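Local coordinates for polyhedrin (Orgyia pseudotsugata cypovirus 5, PDB 5A8U), which is the major component of the crystalline occlusion bodies (polyhedra) that protect the virus in the environment until insect larvae ingest it, at residues 35-40 with 106-111; 42-47 with 63-68; 125-130 with 182-187; 155-160 with 173-178. All coordinates share one frame; numbering follows the deposited sequence.

Contact 1: residues 35-40 with 106-111; sequences VLKYTN and DPYAMQ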
# COMPACT_ATOMS: atom_id res chain seq x y z
N VAL A 35 -7.30 4.48 -16.27
CA VAL A 35 -7.70 5.83 -16.60
C VAL A 35 -9.17 6.00 -16.31
O VAL A 35 -10.01 5.35 -16.93
CB VAL A 35 -7.46 6.16 -18.07
CG1 VAL A 35 -7.78 7.63 -18.33
CG2 VAL A 35 -6.01 5.91 -18.44
N LEU A 36 -9.50 6.86 -15.36
CA LEU A 36 -10.90 7.07 -14.98
C LEU A 36 -11.45 8.29 -15.67
O LEU A 36 -10.77 9.30 -15.75
CB LEU A 36 -11.00 7.25 -13.47
CG LEU A 36 -10.51 6.01 -12.72
CD1 LEU A 36 -10.25 6.33 -11.27
CD2 LEU A 36 -11.55 4.90 -12.84
N LYS A 37 -12.68 8.19 -16.17
CA LYS A 37 -13.24 9.29 -16.95
C LYS A 37 -14.44 9.89 -16.24
O LYS A 37 -15.30 9.15 -15.73
CB LYS A 37 -13.66 8.78 -18.33
CG LYS A 37 -12.55 7.99 -19.03
CD LYS A 37 -12.86 7.86 -20.51
CE LYS A 37 -12.78 9.22 -21.18
NZ LYS A 37 -12.98 9.13 -22.65
N TYR A 38 -14.50 11.22 -16.23
CA TYR A 38 -15.53 11.97 -15.51
C TYR A 38 -16.32 12.81 -16.50
O TYR A 38 -15.82 13.14 -17.57
CB TYR A 38 -14.91 12.85 -14.39
CG TYR A 38 -14.10 11.99 -13.45
CD1 TYR A 38 -12.77 11.67 -13.74
CD2 TYR A 38 -14.67 11.43 -12.32
CE1 TYR A 38 -12.05 10.85 -12.94
CE2 TYR A 38 -13.95 10.59 -11.49
CZ TYR A 38 -12.64 10.31 -11.81
OH TYR A 38 -11.90 9.50 -11.01
N THR A 39 -17.55 13.13 -16.14
CA THR A 39 -18.46 13.77 -17.08
C THR A 39 -18.10 15.23 -17.36
O THR A 39 -18.64 15.82 -18.29
CB THR A 39 -19.92 13.67 -16.61
OG1 THR A 39 -20.05 14.26 -15.32
CG2 THR A 39 -20.32 12.20 -16.55
N ASN A 40 -17.19 15.80 -16.58
CA ASN A 40 -16.64 17.13 -16.87
C ASN A 40 -15.39 17.09 -17.78
O ASN A 40 -14.77 18.12 -18.02
CB ASN A 40 -16.35 17.88 -15.58
CG ASN A 40 -15.31 17.19 -14.73
OD1 ASN A 40 -14.72 16.18 -15.14
ND2 ASN A 40 -15.04 17.74 -13.55
N ASP A 106 -17.99 11.15 -9.57
CA ASP A 106 -18.14 9.70 -9.73
C ASP A 106 -17.86 9.32 -11.18
O ASP A 106 -18.56 9.77 -12.09
CB ASP A 106 -19.54 9.21 -9.32
CG ASP A 106 -19.78 9.35 -7.81
OD1 ASP A 106 -18.85 9.07 -7.03
OD2 ASP A 106 -20.92 9.72 -7.43
N PRO A 107 -16.82 8.52 -11.42
CA PRO A 107 -16.43 8.30 -12.82
C PRO A 107 -17.50 7.56 -13.62
O PRO A 107 -18.23 6.76 -13.03
CB PRO A 107 -15.16 7.45 -12.70
CG PRO A 107 -15.31 6.72 -11.39
CD PRO A 107 -16.00 7.73 -10.47
N TYR A 108 -17.60 7.79 -14.92
CA TYR A 108 -18.64 7.11 -15.71
C TYR A 108 -18.08 5.94 -16.52
O TYR A 108 -18.84 5.12 -17.06
CB TYR A 108 -19.39 8.10 -16.63
CG TYR A 108 -18.58 8.54 -17.83
CD1 TYR A 108 -18.60 7.80 -19.00
CD2 TYR A 108 -17.77 9.66 -17.77
CE1 TYR A 108 -17.84 8.19 -20.10
CE2 TYR A 108 -17.00 10.05 -18.86
CZ TYR A 108 -17.03 9.31 -20.01
OH TYR A 108 -16.26 9.70 -21.09
N ALA A 109 -16.76 5.86 -16.59
CA ALA A 109 -16.09 4.83 -17.39
C ALA A 109 -14.63 4.75 -16.99
O ALA A 109 -14.10 5.65 -16.33
CB ALA A 109 -16.20 5.15 -18.88
N MET A 110 -13.98 3.67 -17.42
CA MET A 110 -12.55 3.51 -17.23
C MET A 110 -11.94 2.84 -18.46
O MET A 110 -12.58 2.05 -19.14
CB MET A 110 -12.28 2.69 -15.97
CG MET A 110 -10.98 1.91 -15.94
SD MET A 110 -11.01 0.77 -14.53
CE MET A 110 -12.55 0.01 -14.81
N GLN A 111 -10.69 3.20 -18.74
CA GLN A 111 -9.86 2.44 -19.66
C GLN A 111 -8.77 1.74 -18.83
O GLN A 111 -8.10 2.38 -18.02
CB GLN A 111 -9.22 3.36 -20.71
CG GLN A 111 -8.50 2.57 -21.78
CD GLN A 111 -7.83 3.42 -22.84
OE1 GLN A 111 -7.07 2.91 -23.65
NE2 GLN A 111 -8.11 4.74 -22.83
O HOH W 1 -18.25 12.08 -13.45

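Contact 2: residues 42-47 with 63-68; sequences VVQVYN and MKFPNY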
# COMPACT_ATOMS: atom_id res chain seq x y z
N VAL A 42 -12.58 15.54 -17.18
CA VAL A 42 -11.36 15.19 -16.45
C VAL A 42 -11.02 13.71 -16.64
O VAL A 42 -11.92 12.85 -16.71
CB VAL A 42 -11.50 15.52 -14.93
CG1 VAL A 42 -10.38 14.86 -14.11
CG2 VAL A 42 -11.55 17.03 -14.72
N VAL A 43 -9.73 13.41 -16.76
CA VAL A 43 -9.29 12.02 -16.67
C VAL A 43 -8.34 11.88 -15.49
O VAL A 43 -7.46 12.73 -15.30
CB VAL A 43 -8.68 11.45 -17.99
CG1 VAL A 43 -9.76 11.32 -19.06
CG2 VAL A 43 -7.51 12.30 -18.48
N GLN A 44 -8.55 10.85 -14.68
CA GLN A 44 -7.65 10.58 -13.57
C GLN A 44 -6.86 9.33 -13.89
O GLN A 44 -7.44 8.29 -14.21
CB GLN A 44 -8.40 10.42 -12.24
CG GLN A 44 -7.45 10.30 -11.04
CD GLN A 44 -8.16 10.42 -9.70
OE1 GLN A 44 -7.54 10.82 -8.71
NE2 GLN A 44 -9.45 10.07 -9.65
N VAL A 45 -5.54 9.44 -13.77
CA VAL A 45 -4.61 8.40 -14.17
C VAL A 45 -3.92 7.78 -12.96
O VAL A 45 -3.45 8.49 -12.08
CB VAL A 45 -3.51 9.00 -15.07
CG1 VAL A 45 -2.45 7.94 -15.47
CG2 VAL A 45 -4.15 9.68 -16.31
N TYR A 46 -3.87 6.46 -12.95
CA TYR A 46 -3.02 5.72 -12.03
C TYR A 46 -2.20 4.76 -12.86
O TYR A 46 -2.75 3.99 -13.64
CB TYR A 46 -3.87 4.90 -11.05
CG TYR A 46 -4.68 5.73 -10.08
CD1 TYR A 46 -4.11 6.17 -8.88
CD2 TYR A 46 -5.99 6.08 -10.36
CE1 TYR A 46 -4.86 6.94 -7.99
CE2 TYR A 46 -6.74 6.84 -9.48
CZ TYR A 46 -6.16 7.28 -8.31
OH TYR A 46 -6.90 8.03 -7.42
N ASN A 47 -0.88 4.82 -12.70
CA ASN A 47 0.07 4.00 -13.45
C ASN A 47 0.99 3.21 -12.51
O ASN A 47 1.75 3.79 -11.75
CB ASN A 47 0.86 4.87 -14.44
CG ASN A 47 2.06 4.15 -15.05
OD1 ASN A 47 3.20 4.51 -14.79
ND2 ASN A 47 1.80 3.10 -15.84
N MET A 63 -11.26 6.06 -6.54
CA MET A 63 -12.00 6.00 -7.80
C MET A 63 -12.64 7.35 -8.12
O MET A 63 -12.82 7.70 -9.29
CB MET A 63 -13.09 4.93 -7.75
CG MET A 63 -12.56 3.51 -7.67
SD MET A 63 -11.78 2.96 -9.22
CE MET A 63 -13.23 2.82 -10.28
N LYS A 64 -13.01 8.09 -7.08
CA LYS A 64 -13.63 9.40 -7.24
C LYS A 64 -12.60 10.51 -7.50
O LYS A 64 -11.40 10.34 -7.30
CB LYS A 64 -14.49 9.76 -6.02
CG LYS A 64 -13.67 10.11 -4.79
CD LYS A 64 -14.58 10.43 -3.61
CE LYS A 64 -13.82 11.04 -2.46
NZ LYS A 64 -13.58 12.49 -2.66
N PHE A 65 -13.10 11.63 -7.99
CA PHE A 65 -12.31 12.85 -8.11
C PHE A 65 -13.12 13.99 -7.48
O PHE A 65 -14.35 14.01 -7.59
CB PHE A 65 -12.01 13.17 -9.58
CG PHE A 65 -11.24 14.43 -9.75
CD1 PHE A 65 -9.86 14.43 -9.55
CD2 PHE A 65 -11.88 15.62 -10.05
CE1 PHE A 65 -9.13 15.61 -9.68
CE2 PHE A 65 -11.15 16.80 -10.18
CZ PHE A 65 -9.78 16.79 -10.00
N PRO A 66 -12.45 14.91 -6.76
CA PRO A 66 -11.05 14.89 -6.36
C PRO A 66 -10.85 13.89 -5.21
O PRO A 66 -11.81 13.25 -4.78
CB PRO A 66 -10.80 16.33 -5.88
CG PRO A 66 -12.16 16.77 -5.36
CD PRO A 66 -13.15 16.14 -6.30
N ASN A 67 -9.62 13.74 -4.72
CA ASN A 67 -9.37 12.86 -3.59
C ASN A 67 -8.05 13.21 -2.91
O ASN A 67 -7.40 14.18 -3.30
CB ASN A 67 -9.40 11.40 -4.06
CG ASN A 67 -8.38 11.11 -5.12
OD1 ASN A 67 -7.23 11.51 -5.02
ND2 ASN A 67 -8.81 10.41 -6.16
N TYR A 68 -7.65 12.42 -1.92
CA TYR A 68 -6.44 12.77 -1.18
C TYR A 68 -5.18 12.71 -2.04
O TYR A 68 -4.17 13.39 -1.74
CB TYR A 68 -6.30 11.92 0.09
CG TYR A 68 -6.09 10.43 -0.12
CD1 TYR A 68 -4.83 9.91 -0.37
CD2 TYR A 68 -7.17 9.53 -0.04
CE1 TYR A 68 -4.64 8.56 -0.56
CE2 TYR A 68 -6.98 8.17 -0.21
CZ TYR A 68 -5.71 7.69 -0.48
OH TYR A 68 -5.50 6.34 -0.65

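Contact 3: residues 125-130 with 182-187; sequences LRFFGP and KYAPRF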
# COMPACT_ATOMS: atom_id res chain seq x y z
N LEU A 125 -8.96 -8.73 -13.89
CA LEU A 125 -9.50 -7.43 -13.49
C LEU A 125 -10.75 -7.77 -12.71
O LEU A 125 -11.67 -8.39 -13.25
CB LEU A 125 -9.84 -6.57 -14.71
CG LEU A 125 -10.54 -5.23 -14.42
CD1 LEU A 125 -9.76 -4.31 -13.46
CD2 LEU A 125 -10.89 -4.51 -15.74
N ARG A 126 -10.78 -7.41 -11.43
CA ARG A 126 -11.95 -7.73 -10.61
C ARG A 126 -12.77 -6.51 -10.28
O ARG A 126 -12.23 -5.49 -9.84
CB ARG A 126 -11.53 -8.38 -9.28
CG ARG A 126 -10.62 -9.61 -9.40
CD ARG A 126 -10.46 -10.28 -8.02
NE ARG A 126 -9.44 -11.33 -8.00
CZ ARG A 126 -8.16 -11.13 -7.69
NH1 ARG A 126 -7.73 -9.90 -7.38
NH2 ARG A 126 -7.31 -12.15 -7.69
N PHE A 127 -14.09 -6.61 -10.43
CA PHE A 127 -14.99 -5.53 -10.04
C PHE A 127 -15.71 -5.82 -8.73
O PHE A 127 -16.13 -6.96 -8.49
CB PHE A 127 -16.01 -5.25 -11.14
CG PHE A 127 -15.44 -4.49 -12.29
CD1 PHE A 127 -15.09 -3.16 -12.14
CD2 PHE A 127 -15.24 -5.09 -13.53
CE1 PHE A 127 -14.55 -2.43 -13.18
CE2 PHE A 127 -14.70 -4.36 -14.60
CZ PHE A 127 -14.35 -3.03 -14.42
N PHE A 128 -15.85 -4.79 -7.91
CA PHE A 128 -16.56 -4.86 -6.63
C PHE A 128 -17.48 -3.66 -6.58
O PHE A 128 -17.29 -2.68 -7.29
CB PHE A 128 -15.57 -4.78 -5.45
CG PHE A 128 -14.49 -5.83 -5.49
CD1 PHE A 128 -13.36 -5.66 -6.29
CD2 PHE A 128 -14.60 -6.99 -4.73
CE1 PHE A 128 -12.37 -6.63 -6.34
CE2 PHE A 128 -13.61 -7.95 -4.77
CZ PHE A 128 -12.50 -7.78 -5.57
N GLY A 129 -18.52 -3.76 -5.76
CA GLY A 129 -19.38 -2.62 -5.50
C GLY A 129 -18.69 -1.62 -4.60
O GLY A 129 -17.55 -1.83 -4.16
N PRO A 130 -19.37 -0.50 -4.32
CA PRO A 130 -18.79 0.58 -3.51
C PRO A 130 -18.57 0.15 -2.05
O PRO A 130 -17.78 0.79 -1.35
CB PRO A 130 -19.84 1.70 -3.61
CG PRO A 130 -21.09 1.03 -4.03
CD PRO A 130 -20.72 -0.18 -4.83
N LYS A 182 -24.26 -2.67 -16.12
CA LYS A 182 -24.44 -3.70 -17.14
C LYS A 182 -23.20 -4.59 -17.24
O LYS A 182 -23.24 -5.77 -16.89
CB LYS A 182 -24.76 -3.07 -18.49
CG LYS A 182 -25.31 -4.04 -19.53
CD LYS A 182 -25.53 -3.35 -20.88
CE LYS A 182 -26.46 -2.15 -20.76
NZ LYS A 182 -26.74 -1.54 -22.09
N TYR A 183 -22.09 -4.01 -17.71
CA TYR A 183 -20.83 -4.75 -17.83
C TYR A 183 -19.83 -4.42 -16.71
O TYR A 183 -18.76 -5.02 -16.61
CB TYR A 183 -20.21 -4.54 -19.21
CG TYR A 183 -21.13 -4.91 -20.35
CD1 TYR A 183 -21.40 -6.24 -20.65
CD2 TYR A 183 -21.74 -3.93 -21.13
CE1 TYR A 183 -22.25 -6.59 -21.69
CE2 TYR A 183 -22.59 -4.27 -22.17
CZ TYR A 183 -22.84 -5.60 -22.45
OH TYR A 183 -23.68 -5.94 -23.48
N ALA A 184 -20.21 -3.48 -15.85
CA ALA A 184 -19.43 -3.14 -14.67
C ALA A 184 -20.39 -2.41 -13.75
O ALA A 184 -21.42 -1.90 -14.22
CB ALA A 184 -18.26 -2.23 -15.03
N PRO A 185 -20.09 -2.37 -12.44
CA PRO A 185 -20.94 -1.63 -11.50
C PRO A 185 -21.03 -0.14 -11.86
O PRO A 185 -20.12 0.39 -12.50
CB PRO A 185 -20.21 -1.79 -10.16
CG PRO A 185 -19.32 -2.98 -10.35
CD PRO A 185 -18.93 -3.00 -11.77
N ARG A 186 -22.13 0.51 -11.49
CA ARG A 186 -22.23 1.94 -11.66
C ARG A 186 -21.26 2.69 -10.73
O ARG A 186 -20.79 3.77 -11.08
CB ARG A 186 -23.67 2.43 -11.45
CG ARG A 186 -23.82 3.93 -11.68
CD ARG A 186 -25.27 4.40 -11.76
NE ARG A 186 -25.87 4.08 -13.05
CZ ARG A 186 -26.65 3.03 -13.27
NH1 ARG A 186 -26.93 2.19 -12.27
NH2 ARG A 186 -27.14 2.81 -14.48
N PHE A 187 -20.98 2.12 -9.55
CA PHE A 187 -20.08 2.76 -8.59
C PHE A 187 -19.01 1.77 -8.15
O PHE A 187 -18.97 1.35 -6.99
CB PHE A 187 -20.88 3.31 -7.39
CG PHE A 187 -21.98 4.26 -7.80
CD1 PHE A 187 -21.68 5.57 -8.20
CD2 PHE A 187 -23.30 3.85 -7.80
CE1 PHE A 187 -22.69 6.45 -8.58
CE2 PHE A 187 -24.31 4.71 -8.19
CZ PHE A 187 -24.00 6.01 -8.59

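Contact 4: residues 155-160 with 173-178; sequences DIINSK and KSYYVR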
# COMPACT_ATOMS: atom_id res chain seq x y z
N ASP A 155 -13.08 -12.63 -14.52
CA ASP A 155 -11.95 -11.76 -14.19
C ASP A 155 -10.94 -11.82 -15.32
O ASP A 155 -10.13 -10.92 -15.47
CB ASP A 155 -11.25 -12.24 -12.91
CG ASP A 155 -12.16 -12.24 -11.70
OD1 ASP A 155 -13.23 -11.59 -11.72
OD2 ASP A 155 -11.78 -12.89 -10.71
N ILE A 156 -10.97 -12.90 -16.09
CA ILE A 156 -10.01 -13.12 -17.17
C ILE A 156 -10.52 -12.33 -18.36
O ILE A 156 -11.31 -12.84 -19.16
CB ILE A 156 -9.88 -14.62 -17.50
CG1 ILE A 156 -9.40 -15.38 -16.25
CG2 ILE A 156 -8.89 -14.82 -18.63
CD1 ILE A 156 -8.01 -14.96 -15.79
N ILE A 157 -10.06 -11.10 -18.47
CA ILE A 157 -10.61 -10.17 -19.45
C ILE A 157 -9.89 -10.15 -20.79
O ILE A 157 -10.31 -9.43 -21.69
CB ILE A 157 -10.60 -8.72 -18.91
CG1 ILE A 157 -9.21 -8.34 -18.41
CG2 ILE A 157 -11.69 -8.55 -17.85
CD1 ILE A 157 -9.05 -6.83 -18.24
N ASN A 158 -8.82 -10.94 -20.92
CA ASN A 158 -7.98 -10.88 -22.10
C ASN A 158 -8.75 -10.82 -23.41
O ASN A 158 -8.48 -9.98 -24.27
CB ASN A 158 -6.99 -12.05 -22.15
CG ASN A 158 -6.03 -11.94 -23.31
OD1 ASN A 158 -5.48 -10.87 -23.58
ND2 ASN A 158 -5.82 -13.04 -24.01
N SER A 159 -9.73 -11.69 -23.58
CA SER A 159 -10.41 -11.76 -24.88
C SER A 159 -11.20 -10.49 -25.22
O SER A 159 -11.41 -10.19 -26.39
CB SER A 159 -11.27 -13.02 -25.02
OG SER A 159 -12.36 -13.01 -24.11
N LYS A 160 -11.61 -9.73 -24.20
CA LYS A 160 -12.31 -8.46 -24.42
C LYS A 160 -11.36 -7.27 -24.60
O LYS A 160 -11.78 -6.17 -24.96
CB LYS A 160 -13.26 -8.15 -23.25
CG LYS A 160 -14.50 -9.04 -23.18
CD LYS A 160 -15.42 -8.53 -22.07
CE LYS A 160 -16.86 -9.02 -22.26
NZ LYS A 160 -17.85 -8.23 -21.45
N LYS A 173 -2.54 -3.90 -24.53
CA LYS A 173 -3.95 -4.10 -24.80
C LYS A 173 -4.76 -3.19 -23.90
O LYS A 173 -4.32 -2.83 -22.80
CB LYS A 173 -4.36 -5.56 -24.54
CG LYS A 173 -3.59 -6.58 -25.37
CD LYS A 173 -4.35 -7.90 -25.27
CE LYS A 173 -3.70 -9.06 -25.96
NZ LYS A 173 -4.74 -10.15 -26.02
N SER A 174 -5.93 -2.81 -24.38
CA SER A 174 -6.77 -1.88 -23.64
C SER A 174 -8.18 -2.41 -23.52
O SER A 174 -8.72 -3.02 -24.46
CB SER A 174 -6.79 -0.52 -24.37
OG SER A 174 -7.75 0.34 -23.79
N TYR A 175 -8.80 -2.17 -22.37
CA TYR A 175 -10.19 -2.53 -22.17
C TYR A 175 -10.97 -1.28 -21.75
O TYR A 175 -10.63 -0.63 -20.74
CB TYR A 175 -10.31 -3.65 -21.13
CG TYR A 175 -11.74 -4.02 -20.82
CD1 TYR A 175 -12.62 -4.36 -21.84
CD2 TYR A 175 -12.21 -4.05 -19.51
CE1 TYR A 175 -13.94 -4.71 -21.58
CE2 TYR A 175 -13.54 -4.41 -19.23
CZ TYR A 175 -14.40 -4.72 -20.28
OH TYR A 175 -15.71 -5.07 -20.02
N TYR A 176 -12.00 -0.94 -22.52
CA TYR A 176 -12.83 0.21 -22.19
C TYR A 176 -14.15 -0.27 -21.63
O TYR A 176 -14.80 -1.15 -22.20
CB TYR A 176 -13.07 1.09 -23.44
CG TYR A 176 -14.01 2.24 -23.19
CD1 TYR A 176 -13.54 3.45 -22.69
CD2 TYR A 176 -15.37 2.12 -23.44
CE1 TYR A 176 -14.39 4.51 -22.45
CE2 TYR A 176 -16.24 3.18 -23.21
CZ TYR A 176 -15.74 4.37 -22.72
OH TYR A 176 -16.60 5.42 -22.48
N VAL A 177 -14.56 0.30 -20.50
CA VAL A 177 -15.85 -0.10 -19.95
C VAL A 177 -16.61 1.03 -19.27
O VAL A 177 -16.05 1.86 -18.56
CB VAL A 177 -15.73 -1.31 -19.00
CG1 VAL A 177 -15.01 -0.90 -17.71
CG2 VAL A 177 -17.11 -1.90 -18.68
N ARG A 178 -17.91 1.06 -19.54
CA ARG A 178 -18.79 2.04 -18.93
C ARG A 178 -19.31 1.52 -17.61
O ARG A 178 -19.62 0.33 -17.46
CB ARG A 178 -19.96 2.35 -19.87
CG ARG A 178 -19.57 3.08 -21.14
CD ARG A 178 -19.67 4.58 -20.97
NE ARG A 178 -19.38 5.30 -22.21
CZ ARG A 178 -20.29 5.63 -23.12
NH1 ARG A 178 -21.56 5.30 -22.94
NH2 ARG A 178 -19.93 6.30 -24.21
O HOH W 2 -7.54 -9.67 -27.24

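Contact 1: residues 35-40 with 106-111
Four backbone hydrogen bonds join Val-35 and Lys-37 to the chain running the other way. Val-35 N donates to Gln-111 O (2.8 Å) and Val-35 O receives Gln-111 N (2.9 Å), which makes this a hydrogen-bonded antiparallel pair. Lys-37 N reaches Ala-109 O at 2.9 Å, and Lys-37 O accepts Tyr-108 N. Between them, Leu-36 and Met-110 form a non-hydrogen-bonded pair, where Met-110 CA makes a CA-H...O contact with Val-35 O at 3.2 Å. Beyond the paired residues a water continues the link, accepting from Thr-39 N and donating to Asp-106 O. On the Lys-37 and Ala-109 face, the Tyr-108 ring swings back over the neighbouring strand because its CG sits between backbone N and carbonyl carbon (chi1 74°). Its CE2 meets Lys-37 CB at 3.6 Å, its edge faces the Tyr-38 carbonyl, and Thr-39 CG2 touches CD2. On the other face Leu-36 CD2 lies beside Met-110 CB, while Tyr-38 runs alongside Pro-107, with Tyr-38 CE2 3.6 Å from Pro-107 CB. The Tyr-38 hydroxyl ends at Met-63 O and Gln-44 NE2, and Asp-106 is held by Arg-60 and His-86. The pairing is that of neighbouring strands in the large antiparallel sheet of polyhedrin, near where 30-37 ends and 109-115 begins.

Contact 2: residues 42-47 with 63-68
The loop that leaves helix 60-63 is fastened here to strand 43-50 of the large antiparallel sheet, through side chains rather than strand pairing. Gln-44 does most of the work. Its CG is anti to the backbone N (chi1 -173°) and the chain runs on extended, carrying the amide to the loop, where it meets the Asn-67 amide coming from the opposite direction with the two planes only 15° apart. Gln-44 OE1 takes Asn-67 ND2 on a lone pair at 2.9 Å, while Gln-44 NE2 donates to Lys-64 O at 3.1 Å, approaching from above that carbonyl plane. Asn-67 ND2 also donates to Lys-64 O (2.8 Å), nearly in line with the carbonyl bond, so one backbone oxygen collects two amide donors. The Tyr-46 hydroxyl lies 3.3 Å from Asn-67 ND2 and is hydrogen-bonded to Leu-62 O. Asn-70 extends the network, its ND2 bonding to Gln-44 OE1 and its N to Asn-67 OD1. Beside the polar group, Val-42 CG1 sits over one face of the Phe-65 ring, 4.4 Å from Phe-65 CD2, and CB of Pro-66, a residue preceded by a cis peptide bond, covers the opposite face. Lys-64 NZ turns back to donate to Pro-66 O (2.9 Å) and also bonds to Ile-77 O. With OE1 accepting from two amides and NE2 bonded to Lys-64 O and Tyr-38 OH, the way round of the Gln-44 amide is well defined, and side chains satisfy the carbonyl of buried Lys-64 just past the helix.

Contact 3: residues 125-130 with 182-187
Phe-127 leans from strand 124-128 onto Ala-184 and Pro-185 of the loop beyond strand 169-178. Its CB starts against the proline ring, 3.7 Å from Pro-185 CD and a little farther from Pro-185 CG. With CG anti to the carbonyl carbon (chi1 -77°), the ring then passes along the loop: Phe-127 CG and CD1 still border Pro-185 CD, at 3.8 Å for CG, while the ring as a whole lies beneath Ala-184 CB, to which CZ comes nearest at 4.0 Å. That methyl stands almost straight above the ring centre, 4.1 Å from the centroid and 11° off the normal, a CH-pi contact over the face. Val-177, Trp-135, Pro-188 and Ile-190 pack around the same side chain. Farther along, the two segments keep nearly the same direction, 19° apart over residues 127-130 and 184-187. Pro-185 CG abuts Phe-128 O at 3.7 Å, and the Pro-130 ring settles against Phe-187: Pro-130 CD is 3.2 Å from Phe-187 O and Pro-130 CG 4.1 Å from Phe-187 CB. Since Pro-130 N carries no hydrogen, Phe-187 O meets the ring as a neighbour of CD, CB and CG without a donor there. Gly-129 O is hydrogen-bonded to Thr-189 OG1. Apolar groups dominate, with the carbonyl oxygens of Phe-128 and Phe-187 set against proline carbons, so the fit rests on shape and not on donors; it joins an outer strand, 124-128, of the three-stranded sheet to the loop leading into its central strand, 189-195.

Contact 4: residues 155-160 with 173-178
The Tyr-175 ring is approached obliquely by Ile-157 CD1, 4.4 Å from Tyr-175 CD2, and by Lys-160 O, 3.7 Å from Tyr-175 CD1. Lys-160 then runs beside the tyrosine in the same direction, its CB 3.9 Å from Tyr-175 CE1 and its extended chain carrying CD alongside the phenol oxygen, 4.0 Å from Tyr-175 OH. With CG anti to the backbone N (chi1 177°), Tyr-175 reaches out from the strand to the turn, which is tightened by Lys-160 N donating to Ile-157 O. Two residues earlier on the strand, Lys-173 reaches Asn-158. The lysine NZ donates to Asn-158 OD1 at 2.6 Å, tilted 24° from the carbonyl plane, and also donates to a water that gives its own hydrogen to Asn-158 O. The ammonium therefore ties side-chain and backbone oxygens of one residue, the second through water. Trp-120 packs against both Asn-158 and Lys-173. The short 3-10 segment packs against strand 169-178, which pairs with 109-115 and 162-166 in the large sheet; Leu-125 of strand 124-128 touches both Ile-157 and Tyr-175, and Phe-112 backs Ile-157.

Contacts 1, 2 and 4 all reach the large antiparallel sheet: contact 1 pairs two of its strands, whereas 2 and 4 bring loops to strands 43-50 and 169-178 on opposite sides of the chain's centre, about 20 Å apart between centres. Contact 3 sets a strand of the three-stranded sheet against a loop; it touches contact 1 where Met-110 meets Phe-127, and contact 4 through Leu-125. Contacts 1 to 3 are buried; contact 4 is partly buried and includes exposed Lys-160. Chemistry follows place: backbone bonds in contact 1, buried amides in 2, apolar fit in 3, a lysine-amide bond with a water and aromatic packing in 4. Tyr-38 and Gln-111 tie contact 1 to contacts 2 and 4.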